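Local atomic coordinates of periplasmic binding protein (Thermotoga lettingae TMO, PDB entry 4RY8), a protein that binds 5-methylthioribose and probably serves as the periplasmic solute-binding component of a transporter for this sugar. Residues Y123-Q128 against A200-W205. Sequence-based numbering, arbitrary orientation.
Sequences YLISKQ and AVLAMW. With SR1 (5-S-methyl-5-thio-alpha-D-ribofuranose), chain G.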
ATOM      1  N   TYR C 123       2.231  -3.680  -4.302  1.00 20.84           N
ATOM      2  CA  TYR C 123       1.650  -4.259  -3.134  1.00 18.55           C
ATOM      3  C   TYR C 123       0.211  -4.699  -3.435  1.00 18.80           C
ATOM      4  O   TYR C 123      -0.179  -5.815  -3.154  1.00 17.63           O
ATOM      5  CB  TYR C 123       1.598  -3.255  -1.974  1.00 17.51           C
ATOM      6  CG  TYR C 123       0.960  -3.922  -0.798  1.00 23.99           C
ATOM      7  CD1 TYR C 123       1.589  -5.009  -0.215  1.00 21.08           C
ATOM      8  CD2 TYR C 123      -0.344  -3.596  -0.357  1.00 22.33           C
ATOM      9  CE1 TYR C 123       1.005  -5.697   0.815  1.00 29.18           C
ATOM     10  CE2 TYR C 123      -0.930  -4.288   0.702  1.00 29.93           C
ATOM     11  CZ  TYR C 123      -0.230  -5.348   1.283  1.00 28.20           C
ATOM     12  OH  TYR C 123      -0.738  -6.111   2.324  1.00 35.72           O
ATOM     13  N   LEU C 124      -0.565  -3.844  -4.060  1.00 17.20           N
ATOM     14  CA  LEU C 124      -1.974  -4.226  -4.251  1.00 22.88           C
ATOM     15  C   LEU C 124      -2.111  -5.435  -5.152  1.00 22.83           C
ATOM     16  O   LEU C 124      -2.874  -6.362  -4.847  1.00 17.86           O
ATOM     17  CB  LEU C 124      -2.802  -3.082  -4.802  1.00 20.21           C
ATOM     18  CG  LEU C 124      -3.105  -1.871  -3.927  1.00 33.22           C
ATOM     19  CD1 LEU C 124      -3.851  -0.852  -4.781  1.00 25.29           C
ATOM     20  CD2 LEU C 124      -3.884  -2.208  -2.661  1.00 25.48           C
ATOM     21  N   ILE C 125      -1.378  -5.460  -6.260  1.00 18.31           N
ATOM     22  CA  ILE C 125      -1.576  -6.573  -7.196  1.00 19.29           C
ATOM     23  C   ILE C 125      -0.958  -7.828  -6.629  1.00 16.87           C
ATOM     24  O   ILE C 125      -1.544  -8.906  -6.784  1.00 17.95           O
ATOM     25  CB  ILE C 125      -1.121  -6.278  -8.659  1.00 16.10           C
ATOM     26  CG1 ILE C 125      -1.634  -7.359  -9.597  1.00 16.15           C
ATOM     27  CG2 ILE C 125       0.444  -6.198  -8.720  1.00 15.32           C
ATOM     28  CD1 ILE C 125      -3.131  -7.412  -9.867  1.00 19.59           C
ATOM     29  N   SER C 126       0.247  -7.729  -6.032  1.00 21.50           N
ATOM     30  CA  SER C 126       0.883  -8.929  -5.474  1.00 18.02           C
ATOM     31  C   SER C 126       0.068  -9.576  -4.318  1.00 19.14           C
ATOM     32  O   SER C 126      -0.080 -10.805  -4.288  1.00 22.87           O
ATOM     33  CB  SER C 126       2.404  -8.693  -5.070  1.00 18.06           C
ATOM     34  OG  SER C 126       3.099  -7.989  -6.071  1.00 16.46           O
ATOM     35  N   LYS C 127      -0.453  -8.766  -3.395  1.00 17.40           N
ATOM     36  CA  LYS C 127      -1.370  -9.227  -2.333  1.00 24.73           C
ATOM     37  C   LYS C 127      -2.658  -9.840  -2.891  1.00 20.06           C
ATOM     38  O   LYS C 127      -3.143 -10.805  -2.325  1.00 18.87           O
ATOM     39  CB  LYS C 127      -1.801  -8.099  -1.394  1.00 25.57           C
ATOM     40  CG  LYS C 127      -3.090  -8.465  -0.633  1.00 33.05           C
ATOM     41  CD  LYS C 127      -3.560  -7.414   0.325  1.00 27.17           C
ATOM     42  CE  LYS C 127      -4.439  -6.391  -0.318  1.00 30.45           C
ATOM     43  NZ  LYS C 127      -4.602  -5.208   0.563  1.00 44.11           N
ATOM     44  N   GLN C 128      -3.178  -9.298  -3.994  1.00 20.21           N
ATOM     45  CA  GLN C 128      -4.437  -9.821  -4.585  1.00 21.97           C
ATOM     46  C   GLN C 128      -4.189 -11.269  -5.051  1.00 24.10           C
ATOM     47  O   GLN C 128      -4.981 -12.156  -4.813  1.00 19.66           O
ATOM     48  CB  GLN C 128      -4.843  -8.961  -5.760  1.00 23.53           C
ATOM     49  CG  GLN C 128      -6.159  -9.336  -6.400  1.00 29.86           C
ATOM     50  CD  GLN C 128      -7.290  -8.870  -5.565  1.00 39.29           C
ATOM     51  OE1 GLN C 128      -7.077  -8.379  -4.452  1.00 27.10           O
ATOM     52  NE2 GLN C 128      -8.499  -8.984  -6.092  1.00 38.90           N
ATOM     53  N   ALA C 200       0.014 -19.446 -11.696  1.00 23.17           N
ATOM     54  CA  ALA C 200      -0.350 -18.025 -11.703  1.00 31.39           C
ATOM     55  C   ALA C 200       0.675 -17.230 -12.454  1.00 25.87           C
ATOM     56  O   ALA C 200       1.835 -17.612 -12.510  1.00 23.97           O
ATOM     57  CB  ALA C 200      -0.484 -17.487 -10.288  1.00 25.52           C
ATOM     58  N   VAL C 201       0.234 -16.102 -13.007  1.00 22.95           N
ATOM     59  CA  VAL C 201       1.125 -15.120 -13.625  1.00 20.12           C
ATOM     60  C   VAL C 201       0.939 -13.750 -12.978  1.00 18.09           C
ATOM     61  O   VAL C 201      -0.166 -13.261 -12.795  1.00 25.26           O
ATOM     62  CB  VAL C 201       0.868 -14.987 -15.142  1.00 19.74           C
ATOM     63  CG1 VAL C 201       1.783 -13.914 -15.761  1.00 20.16           C
ATOM     64  CG2 VAL C 201       0.999 -16.333 -15.810  1.00 20.53           C
ATOM     65  N   LEU C 202       2.059 -13.124 -12.672  1.00 19.79           N
ATOM     66  CA  LEU C 202       2.092 -11.775 -12.178  1.00 17.57           C
ATOM     67  C   LEU C 202       2.974 -10.976 -13.133  1.00 19.83           C
ATOM     68  O   LEU C 202       4.193 -11.169 -13.240  1.00 17.79           O
ATOM     69  CB  LEU C 202       2.624 -11.753 -10.755  1.00 17.62           C
ATOM     70  CG  LEU C 202       2.806 -10.391 -10.126  1.00 20.42           C
ATOM     71  CD1 LEU C 202       1.441  -9.749  -9.894  1.00 19.17           C
ATOM     72  CD2 LEU C 202       3.602 -10.532  -8.820  1.00 17.33           C
ATOM     73  N   ALA C 203       2.353 -10.060 -13.825  1.00 16.95           N
ATOM     74  CA  ALA C 203       2.958  -9.316 -14.929  1.00 16.50           C
ATOM     75  C   ALA C 203       2.837  -7.848 -14.640  1.00 22.89           C
ATOM     76  O   ALA C 203       1.735  -7.292 -14.548  1.00 17.88           O
ATOM     77  CB  ALA C 203       2.267  -9.642 -16.230  1.00 24.01           C
ATOM     78  N   MET C 204       3.975  -7.193 -14.537  1.00 16.30           N
ATOM     79  CA  MET C 204       4.041  -5.826 -13.998  1.00 15.42           C
ATOM     80  C   MET C 204       3.882  -4.684 -15.063  1.00 15.79           C
ATOM     81  O   MET C 204       4.112  -3.544 -14.765  1.00 15.56           O
ATOM     82  CB  MET C 204       5.338  -5.714 -13.169  1.00 18.32           C
ATOM     83  CG  MET C 204       5.343  -6.493 -11.816  1.00 17.50           C
ATOM     84  SD  MET C 204       3.826  -6.179 -10.795  1.00 14.61           S
ATOM     85  CE  MET C 204       4.397  -6.773  -9.211  1.00 28.46           C
ATOM     86  N   TRP C 205       3.499  -5.015 -16.290  1.00 20.58           N
ATOM     87  CA  TRP C 205       3.092  -4.011 -17.323  1.00 23.92           C
ATOM     88  C   TRP C 205       2.011  -4.665 -18.187  1.00 16.79           C
ATOM     89  O   TRP C 205       2.142  -5.851 -18.442  1.00 16.37           O
ATOM     90  CB  TRP C 205       4.364  -3.626 -18.135  1.00 17.75           C
ATOM     91  CG  TRP C 205       4.172  -2.767 -19.352  1.00 19.66           C
ATOM     92  CD1 TRP C 205       3.172  -1.864 -19.597  1.00 18.24           C
ATOM     93  CD2 TRP C 205       5.035  -2.704 -20.458  1.00 19.93           C
ATOM     94  NE1 TRP C 205       3.357  -1.262 -20.804  1.00 18.60           N
ATOM     95  CE2 TRP C 205       4.503  -1.762 -21.362  1.00 24.17           C
ATOM     96  CE3 TRP C 205       6.215  -3.369 -20.792  1.00 19.60           C
ATOM     97  CZ2 TRP C 205       5.111  -1.477 -22.581  1.00 22.02           C
ATOM     98  CZ3 TRP C 205       6.807  -3.094 -21.987  1.00 20.06           C
ATOM     99  CH2 TRP C 205       6.286  -2.154 -22.862  1.00 21.11           C
TER
HETATM  100  CS  SR1 G 401       8.510  -0.283 -19.520  1.00 25.10           C
HETATM  101  S   SR1 G 401       7.940   0.563 -18.064  1.00 20.45           S
HETATM  102  C5  SR1 G 401       6.196   0.160 -18.332  1.00 25.11           C
HETATM  103  C4  SR1 G 401       5.316   0.746 -17.231  1.00 20.17           C
HETATM  104  O4  SR1 G 401       5.540   2.118 -17.240  1.00 23.29           O
HETATM  105  C1  SR1 G 401       4.313   2.856 -17.079  1.00 43.30           C
HETATM  106  O1  SR1 G 401       4.404   3.551 -15.882  1.00 27.28           O
HETATM  107  C2  SR1 G 401       3.141   1.888 -17.042  1.00 30.48           C
HETATM  108  O2  SR1 G 401       2.405   1.774 -15.794  1.00 20.18           O
HETATM  109  C3  SR1 G 401       3.812   0.582 -17.419  1.00 21.80           C
HETATM  110  O3  SR1 G 401       3.317  -0.484 -16.621  1.00 22.86           O
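I125 and L202 run past each other in opposite senses where helix 118-132 lies on strand 200-203, L202 CD1 reaching both I125 CG1 and CG2, each at 3.9 Å. M204 extends this apolar patch: its chain bends at chi2 (-49°), which brings SD to 4.0 Å from I125 CG2, and the extended last torsion (chi3 -163°) carries CE on to the helix. S126 OG, the hydroxyl among the touching side chains, takes van der Waals contacts from M204 CE at 3.6 Å and L202 CD2 at 3.8 Å, while its hydrogen bond goes back to G122 O in the same helix. W157 of helix 148-163 also touches both S126 and L202.

Past the strand end the chain enters the sugar site. The W205 indole lies against the ligand, with SR1 C5 3.6 Å above one ring face, toward the rim, and W205 CD1 3.3 Å from SR1 O3. A serine in place of W205 would probably leave that side of the methylthioribose without its flat apolar support and F208 without its edge-to-face partner. Helix on parallel strand, with ligand-binding residues just beyond the strand's C-terminal end, is the Rossmann-like arrangement of a periplasmic binding protein lobe, its sugar held in the interdomain cleft.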